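Local coordinates for protein putative surface-anchored fimbrial subunit (Corynebacterium diphtheriae, PDB 3HR6) that probably polymerises into the shaft of cell-wall-anchored pili, as the major pilin SpaA, built of tandem Ig-like modules that carry stabilising isopeptide and disulfide bonds, at residues V171-P176 and F187-K192; Q235-T240 and P277-A282. All blocks are in the same frame, centred on the assembly; numbering follows the deposited sequence.

Interaction 1: V171-P176 and F187-K192; sequences VATKIP and FTVADK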
ATOM      1  N   VAL A 171       2.835   2.065   8.613  1.00 11.26           N
ATOM      2  CA  VAL A 171       2.372   0.824   8.029  1.00 12.07           C
ATOM      3  C   VAL A 171       2.669  -0.320   8.984  1.00 11.58           C
ATOM      4  O   VAL A 171       3.858  -0.656   9.259  1.00 11.96           O
ATOM      5  CB  VAL A 171       3.045   0.510   6.664  1.00 12.83           C
ATOM      6  CG1 VAL A 171       2.527  -0.878   6.107  1.00 13.48           C
ATOM      7  CG2 VAL A 171       2.795   1.619   5.668  1.00 12.29           C
ATOM      8  N   ALA A 172       1.622  -0.908   9.537  1.00 11.34           N
ATOM      9  CA  ALA A 172       1.743  -1.983  10.517  1.00 10.83           C
ATOM     10  C   ALA A 172       1.367  -3.333   9.874  1.00 13.01           C
ATOM     11  O   ALA A 172       0.219  -3.489   9.468  1.00 13.45           O
ATOM     12  CB  ALA A 172       0.874  -1.723  11.669  1.00 10.10           C
ATOM     13  N   THR A 173       2.336  -4.237   9.775  1.00 11.45           N
ATOM     14  CA  THR A 173       2.159  -5.534   9.121  1.00 11.52           C
ATOM     15  C   THR A 173       2.314  -6.624  10.115  1.00 12.12           C
ATOM     16  O   THR A 173       3.288  -6.690  10.822  1.00 11.32           O
ATOM     17  CB  THR A 173       3.223  -5.710   8.008  1.00 11.37           C
ATOM     18  OG1 THR A 173       3.077  -4.655   7.056  1.00 11.49           O
ATOM     19  CG2 THR A 173       3.177  -7.075   7.313  1.00 12.71           C
ATOM     20  N   LYS A 174       1.344  -7.525  10.148  1.00 12.65           N
ATOM     21  CA  LYS A 174       1.379  -8.659  11.032  1.00 12.37           C
ATOM     22  C   LYS A 174       2.249  -9.745  10.452  1.00 12.05           C
ATOM     23  O   LYS A 174       2.158 -10.010   9.252  1.00 12.93           O
ATOM     24  CB  LYS A 174      -0.036  -9.179  11.260  1.00 11.92           C
ATOM     25  CG  LYS A 174      -0.752  -8.212  12.144  1.00 14.84           C
ATOM     26  CD  LYS A 174      -2.080  -8.585  12.662  1.00 20.57           C
ATOM     27  CE  LYS A 174      -2.569  -7.508  13.679  1.00 19.95           C
ATOM     28  NZ  LYS A 174      -1.850  -7.347  15.024  1.00 20.47           N
ATOM     29  N   ILE A 175       3.090 -10.349  11.300  1.00 11.16           N
ATOM     30  CA  ILE A 175       3.857 -11.509  10.880  1.00 10.55           C
ATOM     31  C   ILE A 175       2.970 -12.731  11.034  1.00  9.90           C
ATOM     32  O   ILE A 175       2.587 -13.059  12.153  1.00 11.40           O
ATOM     33  CB  ILE A 175       5.153 -11.707  11.706  1.00 10.58           C
ATOM     34  CG1 ILE A 175       5.970 -10.421  11.733  1.00 11.75           C
ATOM     35  CG2 ILE A 175       5.936 -12.901  11.160  1.00  9.79           C
ATOM     36  CD1 ILE A 175       6.369  -9.906  10.360  1.00 12.77           C
ATOM     37  N   PRO A 176       2.665 -13.430   9.919  1.00 11.10           N
ATOM     38  CA  PRO A 176       1.840 -14.635  10.074  1.00 11.56           C
ATOM     39  C   PRO A 176       2.581 -15.776  10.741  1.00 12.26           C
ATOM     40  O   PRO A 176       3.815 -15.856  10.661  1.00 12.04           O
ATOM     41  CB  PRO A 176       1.523 -15.003   8.627  1.00 12.82           C
ATOM     42  CG  PRO A 176       2.766 -14.622   7.903  1.00 11.11           C
ATOM     43  CD  PRO A 176       3.127 -13.293   8.530  1.00 10.18           C
ATOM     44  N   PHE A 187      10.809 -10.931   3.074  1.00 13.14           N
ATOM     45  CA  PHE A 187       9.745 -10.143   3.663  1.00 12.64           C
ATOM     46  C   PHE A 187       9.976  -8.702   3.266  1.00 11.78           C
ATOM     47  O   PHE A 187      10.930  -8.074   3.721  1.00 13.18           O
ATOM     48  CB  PHE A 187       9.685 -10.319   5.186  1.00 12.16           C
ATOM     49  CG  PHE A 187       8.296 -10.170   5.759  1.00 12.50           C
ATOM     50  CD1 PHE A 187       7.419 -11.229   5.760  1.00  9.72           C
ATOM     51  CD2 PHE A 187       7.865  -8.979   6.272  1.00 13.56           C
ATOM     52  CE1 PHE A 187       6.170 -11.118   6.296  1.00 13.02           C
ATOM     53  CE2 PHE A 187       6.562  -8.860   6.777  1.00 13.63           C
ATOM     54  CZ  PHE A 187       5.742  -9.917   6.783  1.00 12.26           C
ATOM     55  N   THR A 188       9.174  -8.245   2.321  1.00 10.94           N
ATOM     56  CA  THR A 188       9.334  -6.911   1.789  1.00 11.60           C
ATOM     57  C   THR A 188       8.073  -6.087   2.050  1.00 11.29           C
ATOM     58  O   THR A 188       6.972  -6.572   1.853  1.00 14.52           O
ATOM     59  CB  THR A 188       9.610  -6.974   0.281  1.00 10.91           C
ATOM     60  OG1 THR A 188      10.862  -7.628   0.053  1.00  9.39           O
ATOM     61  CG2 THR A 188       9.675  -5.565  -0.340  1.00 11.98           C
ATOM     62  N   VAL A 189       8.223  -4.860   2.525  1.00 11.89           N
ATOM     63  CA  VAL A 189       7.109  -3.918   2.630  1.00 11.64           C
ATOM     64  C   VAL A 189       7.468  -2.786   1.677  1.00 11.59           C
ATOM     65  O   VAL A 189       8.514  -2.179   1.825  1.00 11.51           O
ATOM     66  CB  VAL A 189       6.861  -3.402   4.048  1.00 11.28           C
ATOM     67  CG1 VAL A 189       5.698  -2.306   4.047  1.00 13.61           C
ATOM     68  CG2 VAL A 189       6.539  -4.572   4.997  1.00 11.70           C
ATOM     69  N   ALA A 190       6.611  -2.548   0.659  1.00 11.36           N
ATOM     70  CA  ALA A 190       6.868  -1.511  -0.329  1.00 12.50           C
ATOM     71  C   ALA A 190       5.717  -0.566  -0.405  1.00 11.91           C
ATOM     72  O   ALA A 190       4.564  -0.940  -0.194  1.00 13.16           O
ATOM     73  CB  ALA A 190       7.092  -2.100  -1.735  1.00 11.37           C
ATOM     74  N   ASP A 191       6.056   0.677  -0.714  1.00 13.17           N
ATOM     75  CA  ASP A 191       5.022   1.726  -0.745  1.00 13.29           C
ATOM     76  C   ASP A 191       5.339   2.629  -1.894  1.00 13.47           C
ATOM     77  O   ASP A 191       6.408   3.252  -1.916  1.00 12.34           O
ATOM     78  CB  ASP A 191       5.014   2.476   0.602  1.00 12.74           C
ATOM     79  CG  ASP A 191       3.853   3.449   0.740  1.00 13.07           C
ATOM     80  OD1 ASP A 191       3.481   4.088  -0.291  1.00 15.36           O
ATOM     81  OD2 ASP A 191       3.325   3.538   1.843  1.00 14.45           O
ATOM     82  N   LYS A 192       4.449   2.683  -2.889  1.00 13.90           N
ATOM     83  CA  LYS A 192       4.639   3.570  -4.029  1.00 14.73           C
ATOM     84  C   LYS A 192       3.915   4.833  -3.652  1.00 14.64           C
ATOM     85  O   LYS A 192       2.672   4.890  -3.691  1.00 14.32           O
ATOM     86  CB  LYS A 192       4.098   2.974  -5.342  1.00 15.09           C
ATOM     87  CG  LYS A 192       4.403   3.765  -6.606  1.00 19.21           C
ATOM     88  CD  LYS A 192       3.856   2.933  -7.809  1.00 22.07           C
ATOM     89  CE  LYS A 192       4.216   3.475  -9.145  1.00 24.67           C
ATOM     90  NZ  LYS A 192       3.601   2.604 -10.169  1.00 23.42           N
TER
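F187 and V189 face T173, I175 and V171 across the gap between two sheets, and the evidence for sandwich packing is direct: the strand axes approach no closer than 9.7 Å, their directions differ by 151°, and no hydrogen bond joins the segments. Such spacing is that of the two facing layers of an Ig-like β-sandwich.

Aliphatic contacts fill the middle. V171 and V189 meet tip to tip, CG1 of V171 lying 4.0 Å from CG1 of V189. In both valines CG1 stands anti to the backbone N (chi1 178° in V171), which turns the two methyls into the interlayer space. Separately, the hydroxyl oxygen OG1 of T173 lies in van der Waals contact with the V189 CG2 methyl, at 4.0 Å.

Aromatic contacts close the end nearer the loop. The F187 ring receives T173 CG2 at its edge, close to the ring plane, 3.9 Å from F187 CE2. I175 approaches along a slanting path, its CD1 methyl 3.6 Å from F187 CZ. Although the CB of I175 does not point at the opposing strand, its side chain folds at chi2 (-58°) and brings CD1 to the ring. P176 touches more loosely.

Buried D191 adds a polar element: its OD2 lies near V171 CG2 and is hydrogen-bonded to K149, with N271 close by, a cluster consistent with one of SpaA's isopeptide sites. Exposed K174 instead forms a salt bridge with E251.

Strand 166-174 is hydrogen-bonded to strands 148-152 and 251-259 in one sheet, whereas 187-192 runs between 229-236 and 268-276 in the other. L252 and V275, one from each sheet, both pack against F187, and F184 of the connecting loop meets its ring edge-to-face.

Interaction 2: Q235-T240 and P277-A282; sequences QLAGAT and PSNPTA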
ATOM      1  N   GLN A 235      13.162  -4.339   3.359  1.00 10.60           N
ATOM      2  CA  GLN A 235      13.301  -5.743   3.110  1.00 10.94           C
ATOM      3  C   GLN A 235      14.060  -6.345   4.249  1.00 11.44           C
ATOM      4  O   GLN A 235      15.121  -5.841   4.611  1.00 12.13           O
ATOM      5  CB  GLN A 235      14.104  -5.876   1.836  1.00 12.80           C
ATOM      6  CG  GLN A 235      14.079  -7.192   1.199  1.00 16.49           C
ATOM      7  CD  GLN A 235      14.395  -7.083  -0.287  1.00 18.03           C
ATOM      8  OE1 GLN A 235      13.497  -6.844  -1.143  1.00 21.23           O
ATOM      9  NE2 GLN A 235      15.639  -7.237  -0.596  1.00 15.95           N
ATOM     10  N   LEU A 236      13.565  -7.450   4.771  1.00 10.22           N
ATOM     11  CA  LEU A 236      14.259  -8.182   5.817  1.00 11.90           C
ATOM     12  C   LEU A 236      15.031  -9.363   5.243  1.00 12.72           C
ATOM     13  O   LEU A 236      14.517 -10.137   4.457  1.00 14.24           O
ATOM     14  CB  LEU A 236      13.297  -8.699   6.883  1.00 11.43           C
ATOM     15  CG  LEU A 236      12.421  -7.664   7.570  1.00 15.06           C
ATOM     16  CD1 LEU A 236      11.359  -8.359   8.489  1.00 16.42           C
ATOM     17  CD2 LEU A 236      13.294  -6.697   8.342  1.00 18.39           C
ATOM     18  N   ALA A 237      16.247  -9.528   5.716  1.00 15.56           N
ATOM     19  CA  ALA A 237      17.106 -10.627   5.267  1.00 16.43           C
ATOM     20  C   ALA A 237      17.969 -11.107   6.433  1.00 17.52           C
ATOM     21  O   ALA A 237      17.776 -10.661   7.561  1.00 18.32           O
ATOM     22  CB  ALA A 237      17.955 -10.179   4.090  1.00 17.15           C
ATOM     23  N   GLY A 238      18.910 -12.002   6.167  1.00 18.88           N
ATOM     24  CA  GLY A 238      19.895 -12.386   7.181  1.00 19.58           C
ATOM     25  C   GLY A 238      19.277 -13.015   8.418  1.00 19.87           C
ATOM     26  O   GLY A 238      18.263 -13.697   8.309  1.00 21.43           O
ATOM     27  N   ALA A 239      19.868 -12.754   9.588  1.00 20.57           N
ATOM     28  CA  ALA A 239      19.448 -13.392  10.859  1.00 20.28           C
ATOM     29  C   ALA A 239      17.973 -13.080  11.120  1.00 19.57           C
ATOM     30  O   ALA A 239      17.188 -13.955  11.489  1.00 19.10           O
ATOM     31  CB  ALA A 239      20.299 -12.902  12.031  1.00 20.45           C
ATOM     32  N   THR A 240      17.622 -11.818  10.911  1.00 19.29           N
ATOM     33  CA  THR A 240      16.266 -11.323  11.119  1.00 18.59           C
ATOM     34  C   THR A 240      15.224 -12.074  10.304  1.00 18.81           C
ATOM     35  O   THR A 240      14.145 -12.398  10.842  1.00 17.96           O
ATOM     36  CB  THR A 240      16.190  -9.799  10.818  1.00 19.07           C
ATOM     37  OG1 THR A 240      17.108  -9.104  11.669  1.00 17.51           O
ATOM     38  CG2 THR A 240      14.812  -9.240  11.086  1.00 16.29           C
ATOM     39  N   PRO A 277       5.927 -11.733   0.717  1.00 14.35           N
ATOM     40  CA  PRO A 277       6.735 -12.715   1.463  1.00 15.36           C
ATOM     41  C   PRO A 277       7.919 -13.245   0.614  1.00 15.01           C
ATOM     42  O   PRO A 277       8.086 -14.454   0.482  1.00 15.39           O
ATOM     43  CB  PRO A 277       5.726 -13.828   1.738  1.00 15.85           C
ATOM     44  CG  PRO A 277       4.827 -13.788   0.567  1.00 15.75           C
ATOM     45  CD  PRO A 277       4.715 -12.328   0.132  1.00 15.48           C
ATOM     46  N   SER A 278       8.681 -12.332   0.037  1.00 14.13           N
ATOM     47  CA  SER A 278       9.766 -12.631  -0.905  1.00 14.13           C
ATOM     48  C   SER A 278      10.644 -11.389  -0.984  1.00 13.53           C
ATOM     49  O   SER A 278      10.173 -10.292  -0.708  1.00 12.39           O
ATOM     50  CB  SER A 278       9.189 -12.942  -2.301  1.00 14.29           C
ATOM     51  OG  SER A 278      10.222 -13.443  -3.160  1.00 16.91           O
ATOM     52  N   ASN A 279      11.922 -11.555  -1.340  1.00 13.42           N
ATOM     53  CA  ASN A 279      12.852 -10.468  -1.513  1.00 14.60           C
ATOM     54  C   ASN A 279      13.289 -10.434  -2.993  1.00 14.98           C
ATOM     55  O   ASN A 279      14.288 -11.046  -3.382  1.00 15.52           O
ATOM     56  CB  ASN A 279      14.077 -10.656  -0.600  1.00 13.38           C
ATOM     57  CG  ASN A 279      13.756 -10.462   0.854  1.00 14.68           C
ATOM     58  OD1 ASN A 279      12.696  -9.968   1.196  1.00 14.18           O
ATOM     59  ND2 ASN A 279      14.669 -10.866   1.726  1.00 13.14           N
ATOM     60  N   PRO A 280      12.518  -9.720  -3.825  1.00 16.27           N
ATOM     61  CA  PRO A 280      12.829  -9.741  -5.242  1.00 17.07           C
ATOM     62  C   PRO A 280      14.204  -9.154  -5.541  1.00 17.13           C
ATOM     63  O   PRO A 280      14.610  -8.190  -4.891  1.00 18.06           O
ATOM     64  CB  PRO A 280      11.738  -8.869  -5.875  1.00 17.30           C
ATOM     65  CG  PRO A 280      10.742  -8.661  -4.866  1.00 17.98           C
ATOM     66  CD  PRO A 280      11.258  -9.036  -3.538  1.00 17.12           C
ATOM     67  N   THR A 281      14.870  -9.723  -6.535  1.00 17.70           N
ATOM     68  CA  THR A 281      16.184  -9.237  -6.977  1.00 17.89           C
ATOM     69  C   THR A 281      16.025  -7.958  -7.810  1.00 18.00           C
ATOM     70  O   THR A 281      16.932  -7.147  -7.838  1.00 18.52           O
ATOM     71  CB  THR A 281      16.928 -10.312  -7.756  1.00 18.00           C
ATOM     72  OG1 THR A 281      16.049 -10.887  -8.720  1.00 19.79           O
ATOM     73  CG2 THR A 281      17.435 -11.411  -6.841  1.00 19.18           C
ATOM     74  N   ALA A 282      14.877  -7.778  -8.471  1.00 17.25           N
ATOM     75  CA  ALA A 282      14.593  -6.570  -9.264  1.00 17.13           C
ATOM     76  C   ALA A 282      13.822  -5.592  -8.416  1.00 17.20           C
ATOM     77  O   ALA A 282      13.190  -5.981  -7.445  1.00 17.17           O
ATOM     78  CB  ALA A 282      13.797  -6.914 -10.518  1.00 16.70           C
TER
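This is a small polar contact at the surface, where the end of strand 229-236 meets the loop that follows strand 268-276; Q235 and N279 bear most of it. Their side-chain amides are stacked, with planes only 18° apart. Q235 reaches across N279: its CD lies 3.6 Å from N279 CB, and its CG is 3.1 Å from N279 OD1. The torsions account for the overlap, since CG of Q235 is anti to the backbone N and the chain continues extended beyond it, carrying the amide over the asparagine. P280 extends the same patch, its ring carbon CD 3.9 Å from Q235 OE1.

One hydrogen bond ties the segments together. N279 ND2 donates to the backbone O of L236 at 2.8 Å, with an N-H...O angle of 162°. The acceptor lies close to the asparagine amide plane, but the donor sits above the L236 carbonyl plane, 37° out of it, and hence not on a lone pair. The A237 methyl CB lies 4.1 Å from the same ND2.

Both ends of the N279 amide are thus engaged: ND2 by L236, and OD1 by the backbone N of F187. T188 OG1 lies among Q235 OE1, S278 O and, more weakly, N279 OD1, so its single proton must be shared or alternate between them. The opposed donor and acceptor roles fix which end of the N279 amide is nitrogen and restrict its rotation. An irregular loop is therefore held to the end of 229-236 by one hydrogen bond and the amide stack, and to the adjacent strand 187-192 through F187 and T188.

The two interactions are in series along the chain, 171-192 before 235-282, with centres 12 Å apart in the same Cna-B-like domain. Strand 187-192 brings them together: its inward side forms interaction 1, while its F187-T188 part meets interaction 2. A measured bridge is T188 OG1 to S278 O, 2.9 Å, a probable hydrogen bond. Strands 187-192 and 229-236 are neighbours in one sheet, whereas 166-174 belongs to the opposing one. Interaction 1 therefore joins the two layers through the buried interior, and interaction 2 fastens a surface loop to the ends of neighbouring inner strands of one layer within the same pilin module.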